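Local coordinates for magnetosome membrane protein MamB, putative Co/Zn/Cd cation transporter. Cation diffusion facilitator family (PDB 6QFJ) that probably transports divalent metal cations across the magnetosome membrane, the chain here being the cytoplasmic C-terminal domain of this cation diffusion facilitator, at residues S19-K24 and Y42-I47; E38-V43 and R76-Q81. All blocks are in the same frame, centred on the assembly; numbering follows the deposited sequence.

Interaction 1. Residues S19-K24 and Y42-I47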
ATOM      1  N   SER A  19       0.259   2.603 -11.386  1.00 29.48           N
ATOM      2  CA  SER A  19      -1.077   1.989 -11.277  1.00 30.85           C
ATOM      3  C   SER A  19      -1.966   2.532 -10.119  1.00 30.58           C
ATOM      4  O   SER A  19      -3.165   2.217 -10.012  1.00 35.51           O
ATOM      5  CB  SER A  19      -0.909   0.476 -11.148  1.00 27.64           C
ATOM      6  OG  SER A  19      -0.214   0.139  -9.975  1.00 30.72           O
ATOM      7  N   ILE A  20      -1.373   3.368  -9.289  1.00 30.90           N
ATOM      8  CA  ILE A  20      -1.990   3.884  -8.082  1.00 31.05           C
ATOM      9  C   ILE A  20      -2.217   5.349  -8.275  1.00 32.12           C
ATOM     10  O   ILE A  20      -1.275   6.086  -8.579  1.00 31.54           O
ATOM     11  CB  ILE A  20      -1.062   3.636  -6.863  1.00 31.20           C
ATOM     12  CG1 ILE A  20      -1.076   2.133  -6.585  1.00 33.55           C
ATOM     13  CG2 ILE A  20      -1.467   4.405  -5.627  1.00 29.65           C
ATOM     14  CD1 ILE A  20       0.072   1.706  -5.693  1.00 34.55           C
ATOM     15  N   SER A  21      -3.465   5.811  -8.091  1.00 27.32           N
ATOM     16  CA  SER A  21      -3.750   7.272  -8.244  1.00 29.58           C
ATOM     17  C   SER A  21      -3.225   8.071  -7.065  1.00 30.35           C
ATOM     18  O   SER A  21      -2.698   9.135  -7.199  1.00 32.01           O
ATOM     19  CB  SER A  21      -5.278   7.499  -8.393  1.00 29.24           C
ATOM     20  OG  SER A  21      -5.784   6.571  -9.359  1.00 30.22           O
ATOM     21  N   ASP A  22      -3.345   7.540  -5.882  1.00 34.80           N
ATOM     22  CA  ASP A  22      -2.901   8.254  -4.651  1.00 34.40           C
ATOM     23  C   ASP A  22      -2.948   7.286  -3.472  1.00 30.85           C
ATOM     24  O   ASP A  22      -3.627   6.251  -3.529  1.00 31.18           O
ATOM     25  CB  ASP A  22      -3.892   9.409  -4.307  1.00 39.26           C
ATOM     26  CG  ASP A  22      -3.496  10.719  -4.945  1.00 46.61           C
ATOM     27  OD1 ASP A  22      -2.325  11.108  -4.882  1.00 54.46           O
ATOM     28  OD2 ASP A  22      -4.356  11.390  -5.558  1.00 60.81           O
ATOM     29  N   VAL A  23      -2.236   7.637  -2.426  1.00 31.62           N
ATOM     30  CA  VAL A  23      -2.246   6.916  -1.169  1.00 32.91           C
ATOM     31  C   VAL A  23      -3.340   7.532  -0.333  1.00 34.59           C
ATOM     32  O   VAL A  23      -3.336   8.730  -0.111  1.00 36.67           O
ATOM     33  CB  VAL A  23      -0.912   7.048  -0.423  1.00 34.47           C
ATOM     34  CG1 VAL A  23      -0.982   6.324   0.924  1.00 37.79           C
ATOM     35  CG2 VAL A  23       0.156   6.444  -1.270  1.00 37.75           C
ATOM     36  N   LYS A  24      -4.277   6.722   0.121  1.00 32.77           N
ATOM     37  CA  LYS A  24      -5.306   7.211   1.014  1.00 35.26           C
ATOM     38  C   LYS A  24      -4.860   7.143   2.470  1.00 36.95           C
ATOM     39  O   LYS A  24      -5.092   8.060   3.231  1.00 38.92           O
ATOM     40  CB  LYS A  24      -6.557   6.381   0.863  1.00 34.98           C
ATOM     41  CG  LYS A  24      -7.707   6.768   1.785  1.00 36.33           C
ATOM     42  CD  LYS A  24      -8.885   6.088   1.166  1.00 37.32           C
ATOM     43  CE  LYS A  24      -9.904   5.544   2.122  1.00 41.30           C
ATOM     44  NZ  LYS A  24     -10.885   6.490   2.335  1.00 42.39           N
ATOM     45  N   TYR A  42      -6.156   4.886  -3.540  1.00 24.44           N
ATOM     46  CA  TYR A  42      -7.069   5.308  -4.571  1.00 23.71           C
ATOM     47  C   TYR A  42      -6.589   4.794  -5.860  1.00 23.85           C
ATOM     48  O   TYR A  42      -5.419   4.853  -6.174  1.00 25.23           O
ATOM     49  CB  TYR A  42      -7.136   6.890  -4.660  1.00 25.59           C
ATOM     50  CG  TYR A  42      -7.831   7.543  -3.507  1.00 25.90           C
ATOM     51  CD1 TYR A  42      -9.155   7.294  -3.279  1.00 28.72           C
ATOM     52  CD2 TYR A  42      -7.165   8.343  -2.586  1.00 29.16           C
ATOM     53  CE1 TYR A  42      -9.800   7.838  -2.214  1.00 29.61           C
ATOM     54  CE2 TYR A  42      -7.800   8.925  -1.506  1.00 28.79           C
ATOM     55  CZ  TYR A  42      -9.130   8.663  -1.340  1.00 31.12           C
ATOM     56  OH  TYR A  42      -9.827   9.208  -0.304  1.00 33.25           O
ATOM     57  N   VAL A  43      -7.503   4.283  -6.654  1.00 27.05           N
ATOM     58  CA  VAL A  43      -7.192   3.793  -7.997  1.00 26.53           C
ATOM     59  C   VAL A  43      -8.296   4.277  -8.932  1.00 27.64           C
ATOM     60  O   VAL A  43      -9.363   4.723  -8.468  1.00 31.75           O
ATOM     61  CB  VAL A  43      -7.181   2.280  -8.032  1.00 24.73           C
ATOM     62  CG1 VAL A  43      -6.095   1.767  -7.096  1.00 28.54           C
ATOM     63  CG2 VAL A  43      -8.528   1.737  -7.576  1.00 26.50           C
ATOM     64  N   PRO A  44      -8.105   4.103 -10.246  1.00 27.82           N
ATOM     65  CA  PRO A  44      -9.085   4.630 -11.202  1.00 29.67           C
ATOM     66  C   PRO A  44     -10.362   3.904 -10.986  1.00 30.86           C
ATOM     67  O   PRO A  44     -10.345   2.671 -10.759  1.00 29.92           O
ATOM     68  CB  PRO A  44      -8.469   4.328 -12.574  1.00 28.28           C
ATOM     69  CG  PRO A  44      -6.993   4.333 -12.315  1.00 30.55           C
ATOM     70  CD  PRO A  44      -6.831   3.779 -10.873  1.00 28.94           C
ATOM     71  N   PRO A  45     -11.494   4.618 -11.036  1.00 33.83           N
ATOM     72  CA  PRO A  45     -12.804   3.976 -10.733  1.00 30.58           C
ATOM     73  C   PRO A  45     -13.201   2.817 -11.618  1.00 32.93           C
ATOM     74  O   PRO A  45     -14.009   1.982 -11.195  1.00 32.79           O
ATOM     75  CB  PRO A  45     -13.818   5.097 -10.899  1.00 36.70           C
ATOM     76  CG  PRO A  45     -13.041   6.382 -10.951  1.00 39.24           C
ATOM     77  CD  PRO A  45     -11.600   6.056 -11.277  1.00 36.08           C
ATOM     78  N   ASP A  46     -12.659   2.745 -12.828  1.00 33.12           N
ATOM     79  CA  ASP A  46     -13.013   1.700 -13.747  1.00 36.17           C
ATOM     80  C   ASP A  46     -12.079   0.469 -13.682  1.00 37.29           C
ATOM     81  O   ASP A  46     -12.132  -0.367 -14.549  1.00 37.95           O
ATOM     82  CB  ASP A  46     -13.082   2.238 -15.201  1.00 42.27           C
ATOM     83  CG  ASP A  46     -11.772   2.839 -15.699  1.00 47.45           C
ATOM     84  OD1 ASP A  46     -10.935   3.263 -14.892  1.00 50.55           O
ATOM     85  OD2 ASP A  46     -11.642   2.969 -16.923  1.00 62.78           O
ATOM     86  N   ILE A  47     -11.225   0.322 -12.682  1.00 33.56           N
ATOM     87  CA  ILE A  47     -10.315  -0.838 -12.744  1.00 32.41           C
ATOM     88  C   ILE A  47     -11.180  -2.108 -12.708  1.00 34.54           C
ATOM     89  O   ILE A  47     -12.207  -2.144 -12.084  1.00 33.86           O
ATOM     90  CB  ILE A  47      -9.266  -0.888 -11.626  1.00 30.96           C
ATOM     91  CG1 ILE A  47      -9.933  -0.847 -10.273  1.00 31.55           C
ATOM     92  CG2 ILE A  47      -8.296   0.266 -11.798  1.00 32.09           C
ATOM     93  CD1 ILE A  47      -9.117  -1.438  -9.180  1.00 31.49           C
TER
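Tyr-42 faces both Ser-21 and Asp-22 across the open end of the antiparallel hairpin formed by strands 22-31 and 34-43, and the mismatch makes a classic beta bulge. Its carbonyl oxygen is shared by both residues: Ser-21 N binds Tyr-42 O at 2.9 Å, though with a bent N-H...O angle of 136°, while Asp-22 N adds a weak second bond to the same oxygen. In return Tyr-42 N donates to Asp-22 O at 2.9 Å, closing the hydrogen-bonded pair.

The side chains of Asp-22, Lys-24 and Tyr-42 are gathered on one face of the sheet. With CG of Tyr-42 anti to its carbonyl carbon (chi1 -71°), the phenol ring lies beside the neighbouring strand, and Asp-22 CB meets its edge, 3.8 Å from Tyr-42 CD2. Lys-24 crosses the tyrosine side chain at about a right angle. Its CB makes an off-centre CH-pi contact, 4.2 Å from the Tyr-42 ring centroid, and its CD approaches the phenol end obliquely, 3.6 Å from Tyr-42 OH. The ammonium end of Lys-24 is further engaged in a cation-pi interaction with Phe-78 on strand 71-79.

Ahead of the bulge the chain is not yet strand. Ser-19 directs its hydroxyl to Glu-58 of helix 49-66, and Ile-20 packs on Leu-14 of helix 2-15. After Val-43 the partner chain enters a type I turn from Pro-44 to Ile-47, and at its start Ser-21 OG sits against the proline ring, 3.3 Å from Pro-44 CD and 3.4 Å from Val-43 CA.

Interaction 2. Residues E38-V43 and R76-Q81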
ATOM      1  N   GLU A  38      -1.549  -1.895   7.015  1.00 36.25           N
ATOM      2  CA  GLU A  38      -2.840  -1.667   6.355  1.00 35.55           C
ATOM      3  C   GLU A  38      -2.658  -0.535   5.418  1.00 32.11           C
ATOM      4  O   GLU A  38      -2.313   0.601   5.838  1.00 34.84           O
ATOM      5  CB  GLU A  38      -3.940  -1.346   7.370  1.00 41.59           C
ATOM      6  CG  GLU A  38      -4.276  -2.571   8.225  1.00 48.28           C
ATOM      7  CD  GLU A  38      -5.156  -2.271   9.414  1.00 55.82           C
ATOM      8  OE1 GLU A  38      -5.055  -1.191  10.004  1.00 61.87           O
ATOM      9  OE2 GLU A  38      -5.928  -3.150   9.770  1.00 64.83           O
ATOM     10  N   ILE A  39      -2.833  -0.821   4.143  1.00 29.09           N
ATOM     11  CA  ILE A  39      -2.600   0.153   3.108  1.00 32.81           C
ATOM     12  C   ILE A  39      -3.901   0.403   2.335  1.00 30.69           C
ATOM     13  O   ILE A  39      -4.484  -0.548   1.720  1.00 28.07           O
ATOM     14  CB  ILE A  39      -1.515  -0.323   2.146  1.00 33.92           C
ATOM     15  CG1 ILE A  39      -0.305  -0.806   2.934  1.00 39.97           C
ATOM     16  CG2 ILE A  39      -1.175   0.778   1.147  1.00 33.46           C
ATOM     17  CD1 ILE A  39       0.932   0.019   2.909  1.00 41.26           C
ATOM     18  N   ASP A  40      -4.354   1.664   2.359  1.00 29.21           N
ATOM     19  CA  ASP A  40      -5.502   2.101   1.577  1.00 30.21           C
ATOM     20  C   ASP A  40      -5.062   2.967   0.423  1.00 28.50           C
ATOM     21  O   ASP A  40      -4.349   3.945   0.628  1.00 28.70           O
ATOM     22  CB  ASP A  40      -6.494   2.851   2.494  1.00 33.42           C
ATOM     23  CG  ASP A  40      -7.088   1.950   3.558  1.00 38.95           C
ATOM     24  OD1 ASP A  40      -6.931   0.687   3.461  1.00 44.67           O
ATOM     25  OD2 ASP A  40      -7.637   2.466   4.543  1.00 53.51           O
ATOM     26  N   LEU A  41      -5.514   2.632  -0.778  1.00 25.03           N
ATOM     27  CA  LEU A  41      -5.152   3.350  -2.010  1.00 24.90           C
ATOM     28  C   LEU A  41      -6.312   3.755  -2.837  1.00 24.75           C
ATOM     29  O   LEU A  41      -7.337   3.089  -2.847  1.00 28.31           O
ATOM     30  CB  LEU A  41      -4.324   2.456  -2.902  1.00 27.29           C
ATOM     31  CG  LEU A  41      -3.113   1.812  -2.188  1.00 27.00           C
ATOM     32  CD1 LEU A  41      -2.500   0.812  -3.058  1.00 26.54           C
ATOM     33  CD2 LEU A  41      -2.124   2.862  -1.803  1.00 26.03           C
ATOM     34  N   TYR A  42      -6.156   4.886  -3.540  1.00 24.44           N
ATOM     35  CA  TYR A  42      -7.069   5.308  -4.571  1.00 23.71           C
ATOM     36  C   TYR A  42      -6.589   4.794  -5.860  1.00 23.85           C
ATOM     37  O   TYR A  42      -5.419   4.853  -6.174  1.00 25.23           O
ATOM     38  CB  TYR A  42      -7.136   6.890  -4.660  1.00 25.59           C
ATOM     39  CG  TYR A  42      -7.831   7.543  -3.507  1.00 25.90           C
ATOM     40  CD1 TYR A  42      -9.155   7.294  -3.279  1.00 28.72           C
ATOM     41  CD2 TYR A  42      -7.165   8.343  -2.586  1.00 29.16           C
ATOM     42  CE1 TYR A  42      -9.800   7.838  -2.214  1.00 29.61           C
ATOM     43  CE2 TYR A  42      -7.800   8.925  -1.506  1.00 28.79           C
ATOM     44  CZ  TYR A  42      -9.130   8.663  -1.340  1.00 31.12           C
ATOM     45  OH  TYR A  42      -9.827   9.208  -0.304  1.00 33.25           O
ATOM     46  N   VAL A  43      -7.503   4.283  -6.654  1.00 27.05           N
ATOM     47  CA  VAL A  43      -7.192   3.793  -7.997  1.00 26.53           C
ATOM     48  C   VAL A  43      -8.296   4.277  -8.932  1.00 27.64           C
ATOM     49  O   VAL A  43      -9.363   4.723  -8.468  1.00 31.75           O
ATOM     50  CB  VAL A  43      -7.181   2.280  -8.032  1.00 24.73           C
ATOM     51  CG1 VAL A  43      -6.095   1.767  -7.096  1.00 28.54           C
ATOM     52  CG2 VAL A  43      -8.528   1.737  -7.576  1.00 26.50           C
ATOM     53  N   ARG A  76      -6.461  -2.196   0.758  1.00 27.62           N
ATOM     54  CA  ARG A  76      -7.808  -1.899   0.325  1.00 31.38           C
ATOM     55  C   ARG A  76      -7.768  -0.903  -0.808  1.00 26.77           C
ATOM     56  O   ARG A  76      -7.051   0.065  -0.727  1.00 25.71           O
ATOM     57  CB  ARG A  76      -8.657  -1.394   1.470  1.00 32.81           C
ATOM     58  CG  ARG A  76      -8.916  -2.482   2.529  1.00 38.66           C
ATOM     59  CD  ARG A  76      -9.911  -2.053   3.562  1.00 41.08           C
ATOM     60  NE  ARG A  76      -9.490  -0.814   4.210  1.00 46.13           N
ATOM     61  CZ  ARG A  76     -10.278  -0.069   5.014  1.00 54.43           C
ATOM     62  NH1 ARG A  76      -9.814   1.062   5.553  1.00 48.27           N
ATOM     63  NH2 ARG A  76     -11.541  -0.461   5.305  1.00 56.79           N
ATOM     64  N   LEU A  77      -8.587  -1.110  -1.836  1.00 27.47           N
ATOM     65  CA  LEU A  77      -8.617  -0.191  -3.015  1.00 28.01           C
ATOM     66  C   LEU A  77      -9.960   0.583  -3.027  1.00 27.83           C
ATOM     67  O   LEU A  77     -11.049   0.003  -2.856  1.00 25.98           O
ATOM     68  CB  LEU A  77      -8.487  -0.951  -4.300  1.00 25.84           C
ATOM     69  CG  LEU A  77      -7.272  -1.888  -4.421  1.00 26.51           C
ATOM     70  CD1 LEU A  77      -7.291  -2.504  -5.791  1.00 26.93           C
ATOM     71  CD2 LEU A  77      -6.013  -1.142  -4.211  1.00 23.98           C
ATOM     72  N   PHE A  78      -9.840   1.900  -3.224  1.00 26.35           N
ATOM     73  CA  PHE A  78     -10.971   2.803  -3.305  1.00 26.13           C
ATOM     74  C   PHE A  78     -10.942   3.556  -4.617  1.00 24.37           C
ATOM     75  O   PHE A  78      -9.889   3.877  -5.136  1.00 24.65           O
ATOM     76  CB  PHE A  78     -10.876   3.795  -2.140  1.00 27.72           C
ATOM     77  CG  PHE A  78     -11.033   3.165  -0.815  1.00 27.77           C
ATOM     78  CD1 PHE A  78     -12.277   3.015  -0.214  1.00 30.10           C
ATOM     79  CD2 PHE A  78      -9.922   2.712  -0.142  1.00 30.96           C
ATOM     80  CE1 PHE A  78     -12.402   2.414   1.040  1.00 30.93           C
ATOM     81  CE2 PHE A  78     -10.031   2.122   1.099  1.00 30.37           C
ATOM     82  CZ  PHE A  78     -11.270   1.974   1.718  1.00 32.18           C
ATOM     83  N   ALA A  79     -12.104   3.868  -5.178  1.00 25.64           N
ATOM     84  CA  ALA A  79     -12.198   4.661  -6.405  1.00 27.01           C
ATOM     85  C   ALA A  79     -11.582   6.061  -6.136  1.00 29.59           C
ATOM     86  O   ALA A  79     -11.992   6.759  -5.208  1.00 29.30           O
ATOM     87  CB  ALA A  79     -13.644   4.850  -6.821  1.00 27.64           C
ATOM     88  N   ALA A  80     -10.683   6.489  -6.988  1.00 27.37           N
ATOM     89  CA  ALA A  80     -10.253   7.924  -6.915  1.00 29.68           C
ATOM     90  C   ALA A  80     -11.463   8.854  -7.009  1.00 31.51           C
ATOM     91  O   ALA A  80     -12.464   8.583  -7.711  1.00 29.59           O
ATOM     92  CB  ALA A  80      -9.303   8.219  -8.028  1.00 30.73           C
ATOM     93  N   GLN A  81     -11.326   9.980  -6.350  1.00 33.19           N
ATOM     94  CA  GLN A  81     -12.389  10.945  -6.193  1.00 39.93           C
ATOM     95  C   GLN A  81     -12.296  11.781  -7.489  1.00 42.66           C
ATOM     96  O   GLN A  81     -11.208  12.225  -7.819  1.00 40.50           O
ATOM     97  CB  GLN A  81     -12.048  11.849  -4.993  1.00 42.01           C
ATOM     98  CG  GLN A  81     -11.350  11.054  -3.884  1.00 46.41           C
ATOM     99  CD  GLN A  81     -11.271  11.776  -2.583  1.00 49.90           C
ATOM    100  OE1 GLN A  81     -10.254  12.367  -2.288  1.00 58.96           O
ATOM    101  NE2 GLN A  81     -12.335  11.764  -1.827  1.00 52.36           N
TER
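Asp-40 and Arg-76 lie side by side on neighbouring parallel strands and join in a two-point salt bridge. Arg-76 grips the carboxylate side-on: NE reaches Asp-40 OD1 at 3.1 Å from above the carboxylate plane, and NH1 meets Asp-40 OD2 at 2.8 Å on its syn side but tilted out of the carboxylate plane. The two planes are turned 49° apart, so the pairing is twisted rather than coplanar. With the chain bent at chi3 (-56°), the guanidinium turns one face to the edge of the Phe-78 ring, whose CZ lies 4.0 Å above the centre of the guanidinium plane of Arg-76. The Phe-78 ring in turn presents its edge to the aspartate, with CE2 3.8 Å from Asp-40 CG. An alanine in place of Asp-40 would probably leave the Arg-76 guanidinium without its anionic mate and free to turn away from the edge of the phenylalanine ring.

Beneath these side chains runs a regular parallel ladder. Arg-76 N, Leu-41 N, Phe-78 N and Val-43 N donate in turn to Ile-39 O, Arg-76 O, Leu-41 O and Phe-78 O, and Ala-80 N extends the series past the strand end, 2.7 Å from Val-43 O. There Gln-81 lays its amide nearly parallel to the Tyr-42 ring, the planes 9° apart, with CD 3.7 Å from Tyr-42 OH. On the opposite face of the sheet Leu-77 CD2 touches both Leu-41 CD1 and Val-43 CG1, the latter at 4.1 Å.

The strands belong to a beta-alpha-beta unit whose connecting helix 49-66 packs on that leucine face through Val-59 and Lys-56. Leu-14 of helix 2-15 also covers Leu-41, while strand 22-31 flanks the other edge of strand 34-43.

Overall arrangement
Strand 34-43 is the middle strand of the mixed sheet and serves both contacts, antiparallel to strand 22-31 in interaction 1 and parallel to strand 71-79 in interaction 2. Their centres are about 6 Å apart, and Tyr-42 and Val-43 belong to both. The two also touch directly: Lys-24 N lies 2.8 Å from Asp-40 O, a probable hydrogen bond, and Lys-24 CE packs 3.6 Å from Phe-78 CE2. On the helix-covered face, Ile-20 CD1 is 3.8 Å from Leu-41 CD1. Together they tie all three strands at one end of this domain, which belongs to the zinc transporter dimerisation family.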